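Local coordinates for protein putative Glycosidase (Bacteroides thetaiotaomicron, PDB 3R67) that is of unknown function but, as a putative glycosidase, belongs to a carbohydrate-active family known for a five-bladed beta-propeller fold, at residues A212-T215 with N219-P222; A180-K185 with Q191-I196; E21-I26 with D91-N96; V63-R68 with Y336-C341. All blocks are in the same frame, centred on the assembly; numbering follows the deposited sequence.

Interaction 1 of 4, residues A212-T215 with N219-P222; sequences ATST and NWEP
The carbonyl O of Asn-219 is gripped by two donors: Ser-214 OG bonds to Asn-219 O at 2.7 Å, and a water molecule does so at 2.8 Å. That water also accepts from Thr-215 N, bridging the segments. This contact is the tight beta hairpin formed by strand 210-214 and the short edge strand 221-222 of a propeller sheet. The serine hydroxyl reaches across because OG lies anti to the backbone N (chi1 -174°), and it comes in from above the carbonyl plane. Ser-214 OG itself accepts from the backbone N of Asp-216 and of Leu-217, so a single hydroxyl ties the turn to both of its arms.

Beyond the turn the two strands pair antiparallel. Thr-213 and Glu-221 form the hydrogen-bonded pair: Glu-221 N meets Thr-213 O at 2.8 Å in the carbonyl plane, whereas the return bond from Thr-213 N to Glu-221 O is longer, 3.2 Å, and arrives above the plane. Ala-212 and Pro-222 make the following non-hydrogen-bonded pair. On the face carrying Thr-213 and Glu-221, a second water accepts from Thr-213 OG1 and donates to both Glu-221 O and Glu-221 OE1, linking the two side chains without direct contact.

Trp-220 turns its indole back beneath the hairpin, where Tyr-200 and Met-202 of strand 199-204 also touch it. Ala-212 O approaches the edge of the ring near its plane. Over one face lies Ser-214 CB, a CH-pi contact 3.5 Å from the centroid of the six-membered ring and only 11° off the normal.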
loop_
_atom_site.group_PDB
_atom_site.type_symbol
_atom_site.label_atom_id
_atom_site.label_comp_id
_atom_site.label_asym_id
_atom_site.label_seq_id
_atom_site.Cartn_x
_atom_site.Cartn_y
_atom_site.Cartn_z
ATOM N N ALA A 212 0.904 -12.785 -8.654
ATOM C CA ALA A 212 -0.370 -13.092 -9.298
ATOM C C ALA A 212 -0.427 -12.423 -10.658
ATOM O O ALA A 212 0.235 -11.399 -10.859
ATOM C CB ALA A 212 -1.533 -12.646 -8.423
ATOM N N THR A 213 -1.203 -13.004 -11.600
ATOM C CA THR A 213 -1.353 -12.435 -12.941
ATOM C C THR A 213 -2.842 -12.239 -13.266
ATOM O O THR A 213 -3.716 -12.863 -12.655
ATOM C CB THR A 213 -0.662 -13.299 -14.013
ATOM O OG1 THR A 213 -1.338 -14.544 -14.181
ATOM C CG2 THR A 213 0.818 -13.522 -13.737
ATOM N N SER A 214 -3.120 -11.360 -14.241
ATOM C CA SER A 214 -4.480 -11.043 -14.700
ATOM C C SER A 214 -4.484 -10.655 -16.169
ATOM O O SER A 214 -3.468 -10.187 -16.679
ATOM C CB SER A 214 -5.061 -9.898 -13.868
ATOM O OG SER A 214 -6.419 -9.635 -14.168
ATOM N N THR A 215 -5.633 -10.816 -16.846
ATOM C CA THR A 215 -5.789 -10.368 -18.230
ATOM C C THR A 215 -6.820 -9.224 -18.272
ATOM O O THR A 215 -7.017 -8.614 -19.329
ATOM C CB THR A 215 -6.178 -11.522 -19.167
ATOM O OG1 THR A 215 -7.422 -12.087 -18.750
ATOM C CG2 THR A 215 -5.099 -12.593 -19.267
ATOM N N ASN A 219 -9.813 -9.841 -12.094
ATOM C CA ASN A 219 -9.672 -11.237 -11.695
ATOM C C ASN A 219 -8.217 -11.622 -11.750
ATOM O O ASN A 219 -7.625 -11.655 -12.832
ATOM C CB ASN A 219 -10.523 -12.124 -12.595
ATOM C CG ASN A 219 -11.988 -11.774 -12.523
ATOM O OD1 ASN A 219 -12.669 -12.002 -11.515
ATOM N ND2 ASN A 219 -12.506 -11.198 -13.591
ATOM N N TRP A 220 -7.629 -11.863 -10.569
ATOM C CA TRP A 220 -6.221 -12.182 -10.400
ATOM C C TRP A 220 -6.055 -13.637 -10.028
ATOM O O TRP A 220 -6.856 -14.186 -9.278
ATOM C CB TRP A 220 -5.589 -11.263 -9.341
ATOM C CG TRP A 220 -5.536 -9.835 -9.796
ATOM C CD1 TRP A 220 -6.531 -8.901 -9.699
ATOM C CD2 TRP A 220 -4.457 -9.199 -10.490
ATOM N NE1 TRP A 220 -6.126 -7.717 -10.266
ATOM C CE2 TRP A 220 -4.865 -7.878 -10.781
ATOM C CE3 TRP A 220 -3.169 -9.610 -10.873
ATOM C CZ2 TRP A 220 -4.028 -6.964 -11.426
ATOM C CZ3 TRP A 220 -2.351 -8.709 -11.533
ATOM C CH2 TRP A 220 -2.778 -7.404 -11.800
ATOM N N GLU A 221 -5.001 -14.257 -10.559
ATOM C CA GLU A 221 -4.708 -15.662 -10.352
ATOM C C GLU A 221 -3.336 -15.851 -9.646
ATOM O O GLU A 221 -2.301 -15.671 -10.293
ATOM C CB GLU A 221 -4.728 -16.384 -11.710
ATOM C CG GLU A 221 -4.522 -17.879 -11.617
ATOM C CD GLU A 221 -4.403 -18.555 -12.962
ATOM O OE1 GLU A 221 -3.314 -18.473 -13.573
ATOM O OE2 GLU A 221 -5.391 -19.186 -13.399
ATOM N N PRO A 222 -3.315 -16.231 -8.337
ATOM C CA PRO A 222 -2.029 -16.472 -7.653
ATOM C C PRO A 222 -1.230 -17.594 -8.308
ATOM O O PRO A 222 -1.802 -18.630 -8.675
ATOM C CB PRO A 222 -2.449 -16.876 -6.230
ATOM C CG PRO A 222 -3.839 -16.344 -6.068
ATOM C CD PRO A 222 -4.456 -16.477 -7.428
HETATM O O HOH W 1 -1.217 -17.031 -12.286
HETATM O O HOH W 2 -7.997 -12.404 -15.475
#

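Interaction 2 of 4, residues A180-K185 with Q191-I196; sequences ASIVTK and QVIAKI
This is a buried hairpin contact between adjacent antiparallel strands, 180-187 and 190-196, in the mixed sheet that belongs to the beta-propeller of this family. Near the turn the pairing is regular. Lys-185 and Val-192 form a hydrogen-bonded pair: Lys-185 N reaches Val-192 O at 2.8 Å, and Val-192 N returns to Lys-185 O at 2.9 Å. Thr-184 and Ile-193 follow as a non-hydrogen-bonded pair, and Ala-194 N then donates to Val-183 O at 3.0 Å, with an N-H...O angle of 167°.

The axes of the short strand segments 180-185 and 191-193 run at 136° to each other, well away from exact antiparallel, so the arms splay apart beyond this last bond. Side chains bridge the widening gap. Ile-182 CG2, anti to its backbone N, rests 3.9 Å from both CG1 and CG2 of Ile-193. Strand 132-139 packs against the same pair through Val-133. Farther along, Val-183 and Ile-196 cross at about a right angle, with CG1 of the valine meeting CD1 of the isoleucine.

Thr-184 OG1 is hydrogen-bonded to Ala-252 O, joining the hairpin to strand 245-255, which runs parallel to 180-187. Where the contact is partly exposed, the extended Lys-185 chain runs alongside Ala-194, and Lys-185 CG and CD each stand 3.9 Å from Ala-194 CB.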
loop_
_atom_site.group_PDB
_atom_site.type_symbol
_atom_site.label_atom_id
_atom_site.label_comp_id
_atom_site.label_asym_id
_atom_site.label_seq_id
_atom_site.Cartn_x
_atom_site.Cartn_y
_atom_site.Cartn_z
ATOM N N ALA A 180 -1.133 -5.443 -2.102
ATOM C CA ALA A 180 -0.756 -5.798 -3.469
ATOM C C ALA A 180 -0.064 -4.654 -4.193
ATOM O O ALA A 180 -0.515 -3.499 -4.166
ATOM C CB ALA A 180 -1.979 -6.217 -4.248
ATOM N N SER A 181 1.023 -5.011 -4.873
ATOM C CA SER A 181 1.867 -4.134 -5.658
ATOM C C SER A 181 1.827 -4.513 -7.140
ATOM O O SER A 181 2.532 -5.433 -7.545
ATOM C CB SER A 181 3.299 -4.188 -5.143
ATOM O OG SER A 181 3.333 -3.744 -3.799
ATOM N N ILE A 182 0.998 -3.807 -7.941
ATOM C CA ILE A 182 0.902 -4.027 -9.398
ATOM C C ILE A 182 2.207 -3.559 -10.050
ATOM O O ILE A 182 2.747 -2.559 -9.611
ATOM C CB ILE A 182 -0.349 -3.313 -10.023
ATOM C CG1 ILE A 182 -1.629 -4.075 -9.648
ATOM C CG2 ILE A 182 -0.254 -3.228 -11.571
ATOM C CD1 ILE A 182 -2.977 -3.494 -10.291
ATOM N N VAL A 183 2.672 -4.248 -11.123
ATOM C CA VAL A 183 3.872 -3.856 -11.867
ATOM C C VAL A 183 3.495 -2.690 -12.819
ATOM O O VAL A 183 2.567 -2.788 -13.624
ATOM C CB VAL A 183 4.556 -5.027 -12.619
ATOM C CG1 VAL A 183 5.758 -4.532 -13.413
ATOM C CG2 VAL A 183 4.990 -6.118 -11.646
ATOM N N THR A 184 4.219 -1.593 -12.685
ATOM C CA THR A 184 4.057 -0.374 -13.472
ATOM C C THR A 184 5.359 -0.029 -14.181
ATOM O O THR A 184 6.422 -0.537 -13.828
ATOM C CB THR A 184 3.601 0.834 -12.585
ATOM O OG1 THR A 184 4.643 1.207 -11.678
ATOM C CG2 THR A 184 2.299 0.601 -11.865
ATOM N N LYS A 185 5.281 0.885 -15.148
ATOM C CA LYS A 185 6.457 1.363 -15.871
ATOM C C LYS A 185 6.234 2.801 -16.276
ATOM O O LYS A 185 5.085 3.242 -16.337
ATOM C CB LYS A 185 6.784 0.481 -17.114
ATOM C CG LYS A 185 5.752 0.546 -18.244
ATOM C CD LYS A 185 6.150 -0.331 -19.402
ATOM C CE LYS A 185 5.137 -0.264 -20.510
ATOM N NZ LYS A 185 5.513 -1.137 -21.654
ATOM N N GLN A 191 3.605 7.173 -15.285
ATOM C CA GLN A 191 3.629 5.859 -14.659
ATOM C C GLN A 191 2.317 5.158 -14.941
ATOM O O GLN A 191 1.248 5.629 -14.531
ATOM C CB GLN A 191 3.899 5.982 -13.155
ATOM C CG GLN A 191 4.120 4.650 -12.448
ATOM C CD GLN A 191 4.486 4.841 -11.008
ATOM O OE1 GLN A 191 4.357 5.937 -10.436
ATOM N NE2 GLN A 191 4.914 3.756 -10.378
ATOM N N VAL A 192 2.399 4.041 -15.685
ATOM C CA VAL A 192 1.224 3.289 -16.102
ATOM C C VAL A 192 1.390 1.799 -15.771
ATOM O O VAL A 192 2.513 1.313 -15.651
ATOM C CB VAL A 192 0.943 3.485 -17.625
ATOM C CG1 VAL A 192 0.551 4.940 -17.943
ATOM C CG2 VAL A 192 2.116 3.018 -18.497
ATOM N N ILE A 193 0.265 1.074 -15.683
ATOM C CA ILE A 193 0.251 -0.373 -15.462
ATOM C C ILE A 193 0.899 -1.048 -16.687
ATOM O O ILE A 193 0.513 -0.771 -17.824
ATOM C CB ILE A 193 -1.194 -0.875 -15.174
ATOM C CG1 ILE A 193 -1.673 -0.313 -13.798
ATOM C CG2 ILE A 193 -1.262 -2.420 -15.218
ATOM C CD1 ILE A 193 -3.186 -0.601 -13.393
ATOM N N ALA A 194 1.928 -1.887 -16.432
ATOM C CA ALA A 194 2.700 -2.584 -17.470
ATOM C C ALA A 194 2.120 -3.970 -17.805
ATOM O O ALA A 194 1.670 -4.701 -16.922
ATOM C CB ALA A 194 4.145 -2.744 -17.021
ATOM N N LYS A 195 2.206 -4.341 -19.075
ATOM C CA LYS A 195 1.783 -5.630 -19.589
ATOM C C LYS A 195 3.030 -6.380 -20.020
ATOM O O LYS A 195 3.805 -5.858 -20.822
ATOM C CB LYS A 195 0.774 -5.430 -20.730
ATOM C CG LYS A 195 -0.209 -6.574 -20.921
ATOM C CD LYS A 195 -1.393 -6.104 -21.751
ATOM C CE LYS A 195 -2.497 -7.121 -21.806
ATOM N NZ LYS A 195 -3.696 -6.586 -22.503
ATOM N N ILE A 196 3.286 -7.539 -19.400
ATOM C CA ILE A 196 4.439 -8.418 -19.668
ATOM C C ILE A 196 3.892 -9.777 -20.079
ATOM O O ILE A 196 3.042 -10.327 -19.363
ATOM C CB ILE A 196 5.398 -8.504 -18.430
ATOM C CG1 ILE A 196 5.911 -7.105 -18.009
ATOM C CG2 ILE A 196 6.564 -9.483 -18.669
ATOM C CD1 ILE A 196 6.615 -7.047 -16.632
HETATM O O HOH W 3 1.084 -5.355 -14.513
HETATM O O HOH W 4 2.603 -2.455 -21.040
#

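Interaction 3 of 4, residues E21-I26 with D91-N96; sequences EGINPI and DGLHFN
Ile-26 leans on Phe-95 and Leu-93 with successive atoms of its side chain. Its CB already stands 3.9 Å from Phe-95 CD1. At the branch point the two arms part company: CG2, anti to the carbonyl carbon, turns to Leu-93 O at 3.5 Å, while CG1 takes the position between the backbone N and the carbonyl carbon (chi1 63°) and carries CD1 over the phenylalanine. That terminal methyl sits over one ring face, displaced toward the rim and nearest to Phe-95 CE1; it lies 4.0 Å from the ring centroid and 25° off the normal, a CH-pi contact. Val-63 and Val-65 of strand 62-70 also pack on Phe-95.

Ile-23 meets the same loop farther back. Its CG2 lies 3.4 Å from Leu-93 O, and its CD1 touches Leu-93 CB at 3.8 Å, the two side chains crossing at about a right angle. No direct polar bond links the segments; two waters join their backbones. One donates to both Ile-23 O and Leu-93 O, and another donates to Ile-26 O while accepting from Phe-95 N.

Asp-91 helps to hold the loop 91-96, its OD1 accepting from two backbone groups. Leu-93 N arrives from above the carboxylate plane at 2.8 Å, and OD1 receives His-94 N on its syn lone pair. Ile-26 is also backbone hydrogen-bonded to Val-346 of strand 345-351. The result is an Asx turn packed against an N-terminal segment that spans the first and last sheets, consistent with the ring closure of a beta-propeller.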
loop_
_atom_site.group_PDB
_atom_site.type_symbol
_atom_site.label_atom_id
_atom_site.label_comp_id
_atom_site.label_asym_id
_atom_site.label_seq_id
_atom_site.Cartn_x
_atom_site.Cartn_y
_atom_site.Cartn_z
ATOM N N GLU A 21 11.835 19.282 4.411
ATOM C CA GLU A 21 11.793 20.106 5.625
ATOM C C GLU A 21 10.444 20.801 5.795
ATOM O O GLU A 21 9.890 21.341 4.823
ATOM C CB GLU A 21 12.916 21.170 5.634
ATOM C CG GLU A 21 14.330 20.606 5.590
ATOM C CD GLU A 21 14.805 19.985 4.288
ATOM O OE1 GLU A 21 14.212 20.286 3.224
ATOM O OE2 GLU A 21 15.834 19.272 4.325
ATOM N N GLY A 22 9.954 20.742 7.041
ATOM C CA GLY A 22 8.711 21.329 7.517
ATOM C C GLY A 22 7.446 20.885 6.825
ATOM O O GLY A 22 6.444 21.577 6.923
ATOM N N ILE A 23 7.439 19.711 6.192
ATOM C CA ILE A 23 6.289 19.238 5.417
ATOM C C ILE A 23 5.448 18.166 6.158
ATOM O O ILE A 23 4.216 18.193 6.042
ATOM C CB ILE A 23 6.830 18.658 4.068
ATOM C CG1 ILE A 23 7.366 19.788 3.164
ATOM C CG2 ILE A 23 5.816 17.807 3.297
ATOM C CD1 ILE A 23 6.384 20.960 2.781
ATOM N N ASN A 24 6.091 17.226 6.862
ATOM C CA ASN A 24 5.400 16.097 7.476
ATOM C C ASN A 24 4.902 16.395 8.906
ATOM O O ASN A 24 5.568 17.099 9.649
ATOM C CB ASN A 24 6.323 14.883 7.503
ATOM C CG ASN A 24 6.627 14.382 6.120
ATOM O OD1 ASN A 24 5.740 14.301 5.270
ATOM N ND2 ASN A 24 7.859 13.942 5.884
ATOM N N PRO A 25 3.717 15.858 9.306
ATOM C CA PRO A 25 2.804 14.991 8.517
ATOM C C PRO A 25 2.024 15.775 7.480
ATOM O O PRO A 25 1.656 16.920 7.691
ATOM C CB PRO A 25 1.863 14.408 9.577
ATOM C CG PRO A 25 1.839 15.425 10.673
ATOM C CD PRO A 25 3.195 16.099 10.669
ATOM N N ILE A 26 1.785 15.151 6.349
ATOM C CA ILE A 26 0.983 15.772 5.309
ATOM C C ILE A 26 -0.529 15.556 5.628
ATOM O O ILE A 26 -1.341 16.356 5.195
ATOM C CB ILE A 26 1.358 15.272 3.887
ATOM C CG1 ILE A 26 1.110 13.758 3.693
ATOM C CG2 ILE A 26 2.809 15.636 3.568
ATOM C CD1 ILE A 26 0.894 13.330 2.265
ATOM N N ASP A 91 2.229 20.187 -5.800
ATOM C CA ASP A 91 3.683 19.951 -5.779
ATOM C C ASP A 91 4.072 18.567 -5.185
ATOM O O ASP A 91 5.211 18.126 -5.371
ATOM C CB ASP A 91 4.405 21.057 -4.979
ATOM C CG ASP A 91 4.036 21.233 -3.507
ATOM O OD1 ASP A 91 3.196 20.459 -3.003
ATOM O OD2 ASP A 91 4.586 22.155 -2.862
ATOM N N GLY A 92 3.148 17.909 -4.497
ATOM C CA GLY A 92 3.410 16.610 -3.880
ATOM C C GLY A 92 3.811 16.721 -2.422
ATOM O O GLY A 92 4.018 15.694 -1.760
ATOM N N LEU A 93 3.897 17.975 -1.893
ATOM C CA LEU A 93 4.339 18.259 -0.525
ATOM C C LEU A 93 3.237 18.896 0.317
ATOM O O LEU A 93 3.050 18.486 1.468
ATOM C CB LEU A 93 5.558 19.198 -0.535
ATOM C CG LEU A 93 6.813 18.800 -1.316
ATOM C CD1 LEU A 93 7.850 19.910 -1.258
ATOM C CD2 LEU A 93 7.405 17.511 -0.807
ATOM N N HIS A 94 2.534 19.915 -0.227
ATOM C CA HIS A 94 1.454 20.574 0.501
ATOM C C HIS A 94 0.107 20.091 -0.028
ATOM O O HIS A 94 -0.179 20.192 -1.215
ATOM C CB HIS A 94 1.545 22.102 0.442
ATOM C CG HIS A 94 0.416 22.741 1.197
ATOM N ND1 HIS A 94 0.432 22.840 2.586
ATOM C CD2 HIS A 94 -0.756 23.235 0.741
ATOM C CE1 HIS A 94 -0.721 23.402 2.916
ATOM N NE2 HIS A 94 -1.467 23.658 1.841
ATOM N N PHE A 95 -0.713 19.574 0.868
ATOM C CA PHE A 95 -1.978 18.955 0.521
ATOM C C PHE A 95 -3.182 19.644 1.099
ATOM O O PHE A 95 -3.137 20.163 2.216
ATOM C CB PHE A 95 -1.972 17.504 1.053
ATOM C CG PHE A 95 -1.150 16.571 0.197
ATOM C CD1 PHE A 95 0.239 16.512 0.333
ATOM C CD2 PHE A 95 -1.759 15.766 -0.758
ATOM C CE1 PHE A 95 1.001 15.681 -0.496
ATOM C CE2 PHE A 95 -0.996 14.932 -1.578
ATOM C CZ PHE A 95 0.378 14.891 -1.441
ATOM N N ASN A 96 -4.280 19.620 0.318
ATOM C CA ASN A 96 -5.631 20.034 0.706
ATOM C C ASN A 96 -6.457 18.779 0.822
ATOM O O ASN A 96 -6.062 17.752 0.269
ATOM C CB ASN A 96 -6.246 21.055 -0.229
ATOM C CG ASN A 96 -5.658 22.427 -0.056
ATOM O OD1 ASN A 96 -5.755 23.043 1.016
ATOM N ND2 ASN A 96 -5.092 22.957 -1.121
HETATM O O HOH W 5 2.295 19.260 3.983
HETATM O O HOH W 6 -0.347 18.895 3.959
#

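Interaction 4 of 4, residues V63-R68 with Y336-C341; sequences VVVLYR and YLYYGC
Val-65 places CG2 over one face of the Tyr-338 ring, and Val-63 adds CG1 near the phenol end. The first is a CH-pi contact: CG2 of Val-65 lies 3.8 Å from the ring centroid and 17° off its normal, displaced toward the rim, where Tyr-338 CD1 is its nearest atom at 3.7 Å. Val-63 CG1 comes in obliquely, 3.3 Å from Tyr-338 OH and 3.8 Å from Tyr-338 CZ. These valines are two residues apart, so both project from the same side of strand 63-68, and together they span the ring from its CD1 side to its hydroxyl.

The torsions explain the fit. In Val-65 the touching methyl CG2 is anti to the carbonyl carbon, while in Val-63 it is CG1, anti to the backbone N (chi1 179°), that points at the tyrosine. The phenol oxygen has its polar partner beyond the two strands: Tyr-338 OH is hydrogen-bonded to Gly-92 O, which fixes the far end of the ring in this otherwise apolar setting.

With CA atoms of Val-65 and Tyr-338 8.0 Å apart, this is face-to-face packing of separate sheets, consistent with neighbouring blades of a beta-propeller. Strand 62-70 lies between strands 50-59 and 82-89 in its sheet; strand 334-341 lies between 323-331 and 345-351 in the last sheet of the chain. Ala-56 and Val-348 also touch Tyr-338, from strands 50-59 and 345-351 respectively.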
loop_
_atom_site.group_PDB
_atom_site.type_symbol
_atom_site.label_atom_id
_atom_site.label_comp_id
_atom_site.label_asym_id
_atom_site.label_seq_id
_atom_site.Cartn_x
_atom_site.Cartn_y
_atom_site.Cartn_z
ATOM N N VAL A 63 -1.043 15.452 -7.460
ATOM C CA VAL A 63 -0.753 14.268 -6.663
ATOM C C VAL A 63 -1.975 14.039 -5.789
ATOM O O VAL A 63 -2.370 14.951 -5.067
ATOM C CB VAL A 63 0.562 14.354 -5.835
ATOM C CG1 VAL A 63 0.770 13.084 -5.027
ATOM C CG2 VAL A 63 1.778 14.640 -6.725
ATOM N N VAL A 64 -2.597 12.858 -5.870
ATOM C CA VAL A 64 -3.763 12.546 -5.048
ATOM C C VAL A 64 -3.386 11.424 -4.108
ATOM O O VAL A 64 -2.904 10.390 -4.556
ATOM C CB VAL A 64 -5.026 12.203 -5.877
ATOM C CG1 VAL A 64 -6.177 11.753 -4.975
ATOM C CG2 VAL A 64 -5.451 13.380 -6.740
ATOM N N VAL A 65 -3.573 11.651 -2.801
ATOM C CA VAL A 65 -3.287 10.687 -1.753
ATOM C C VAL A 65 -4.638 10.218 -1.194
ATOM O O VAL A 65 -5.467 11.042 -0.784
ATOM C CB VAL A 65 -2.330 11.279 -0.664
ATOM C CG1 VAL A 65 -2.362 10.474 0.639
ATOM C CG2 VAL A 65 -0.899 11.429 -1.188
ATOM N N LEU A 66 -4.875 8.906 -1.234
ATOM C CA LEU A 66 -6.096 8.303 -0.675
ATOM C C LEU A 66 -5.691 7.662 0.642
ATOM O O LEU A 66 -5.038 6.617 0.639
ATOM C CB LEU A 66 -6.785 7.306 -1.651
ATOM C CG LEU A 66 -7.189 7.850 -3.036
ATOM C CD1 LEU A 66 -7.785 6.740 -3.881
ATOM C CD2 LEU A 66 -8.190 9.017 -2.932
ATOM N N TYR A 67 -5.948 8.356 1.764
ATOM C CA TYR A 67 -5.450 7.912 3.061
ATOM C C TYR A 67 -6.472 7.112 3.839
ATOM O O TYR A 67 -7.655 7.429 3.867
ATOM C CB TYR A 67 -4.985 9.098 3.931
ATOM C CG TYR A 67 -6.002 10.205 4.146
ATOM C CD1 TYR A 67 -6.096 11.275 3.256
ATOM C CD2 TYR A 67 -6.808 10.228 5.285
ATOM C CE1 TYR A 67 -6.999 12.310 3.466
ATOM C CE2 TYR A 67 -7.728 11.253 5.500
ATOM C CZ TYR A 67 -7.808 12.302 4.596
ATOM O OH TYR A 67 -8.697 13.330 4.795
ATOM N N ARG A 68 -5.978 6.075 4.513
ATOM C CA ARG A 68 -6.772 5.249 5.398
ATOM C C ARG A 68 -7.101 6.048 6.671
ATOM O O ARG A 68 -6.198 6.456 7.406
ATOM C CB ARG A 68 -6.019 3.952 5.718
ATOM C CG ARG A 68 -6.764 3.081 6.706
ATOM C CD ARG A 68 -5.955 1.887 7.108
ATOM N NE ARG A 68 -6.591 1.202 8.229
ATOM C CZ ARG A 68 -6.126 0.093 8.786
ATOM N NH1 ARG A 68 -5.020 -0.483 8.320
ATOM N NH2 ARG A 68 -6.752 -0.446 9.823
ATOM N N TYR A 336 8.047 10.668 -5.198
ATOM C CA TYR A 336 7.414 10.973 -3.913
ATOM C C TYR A 336 6.857 9.696 -3.326
ATOM O O TYR A 336 6.030 9.040 -3.951
ATOM C CB TYR A 336 6.314 12.048 -4.086
ATOM C CG TYR A 336 6.876 13.383 -4.519
ATOM C CD1 TYR A 336 7.214 13.623 -5.848
ATOM C CD2 TYR A 336 7.086 14.403 -3.598
ATOM C CE1 TYR A 336 7.751 14.838 -6.247
ATOM C CE2 TYR A 336 7.601 15.633 -3.994
ATOM C CZ TYR A 336 7.944 15.843 -5.320
ATOM O OH TYR A 336 8.483 17.040 -5.723
ATOM N N LEU A 337 7.358 9.325 -2.147
ATOM C CA LEU A 337 6.993 8.102 -1.425
ATOM C C LEU A 337 6.101 8.470 -0.244
ATOM O O LEU A 337 6.530 9.221 0.639
ATOM C CB LEU A 337 8.286 7.371 -0.974
ATOM C CG LEU A 337 8.136 5.982 -0.324
ATOM C CD1 LEU A 337 7.575 4.963 -1.312
ATOM C CD2 LEU A 337 9.470 5.476 0.164
ATOM N N TYR A 338 4.858 7.963 -0.246
ATOM C CA TYR A 338 3.872 8.262 0.793
ATOM C C TYR A 338 3.733 7.066 1.712
ATOM O O TYR A 338 3.720 5.920 1.253
ATOM C CB TYR A 338 2.522 8.666 0.175
ATOM C CG TYR A 338 2.683 9.911 -0.666
ATOM C CD1 TYR A 338 2.616 11.174 -0.093
ATOM C CD2 TYR A 338 3.025 9.824 -2.010
ATOM C CE1 TYR A 338 2.803 12.324 -0.858
ATOM C CE2 TYR A 338 3.193 10.963 -2.791
ATOM C CZ TYR A 338 3.112 12.210 -2.206
ATOM O OH TYR A 338 3.346 13.327 -2.970
ATOM N N TYR A 339 3.716 7.336 3.026
ATOM C CA TYR A 339 3.729 6.246 3.985
ATOM C C TYR A 339 2.986 6.586 5.274
ATOM O O TYR A 339 2.797 7.756 5.624
ATOM C CB TYR A 339 5.196 5.862 4.322
ATOM C CG TYR A 339 6.054 6.972 4.880
ATOM C CD1 TYR A 339 6.768 7.822 4.037
ATOM C CD2 TYR A 339 6.230 7.121 6.253
ATOM C CE1 TYR A 339 7.609 8.815 4.546
ATOM C CE2 TYR A 339 7.071 8.106 6.775
ATOM C CZ TYR A 339 7.757 8.951 5.914
ATOM O OH TYR A 339 8.607 9.900 6.423
ATOM N N GLY A 340 2.596 5.527 5.972
ATOM C CA GLY A 340 1.930 5.637 7.260
ATOM C C GLY A 340 2.971 5.736 8.342
ATOM O O GLY A 340 4.003 5.068 8.263
ATOM N N CYS A 341 2.703 6.571 9.350
ATOM C CA CYS A 341 3.606 6.815 10.479
ATOM C C CYS A 341 2.991 6.268 11.722
ATOM O O CYS A 341 2.034 6.873 12.225
ATOM C CB CYS A 341 3.900 8.308 10.626
ATOM S SG CYS A 341 4.449 9.103 9.110
#

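Overall arrangement
Interactions 3 and 4 form one cluster, their centres about 10 Å apart: Gly-92 O of the loop meets Tyr-338 OH at 2.7 Å, and Phe-95 CE2 packs 3.5 Å from Val-65 CG2. Interactions 1 and 2 form another within a single mixed sheet, touching where Trp-220 CZ2 lies 3.8 Å from Ile-182 CD1. Both are nested in the chain loop that interaction 4 closes between its distant segments. Nearest atoms of interactions 2 and 4 stay about 7 Å apart, whereas interactions 1 and 3 lie on opposite sides of the chain's centre, centres about 35 Å apart. A bound 1,2-ethanediol lies about 3 Å from the side chain of Gln-191 in interaction 2.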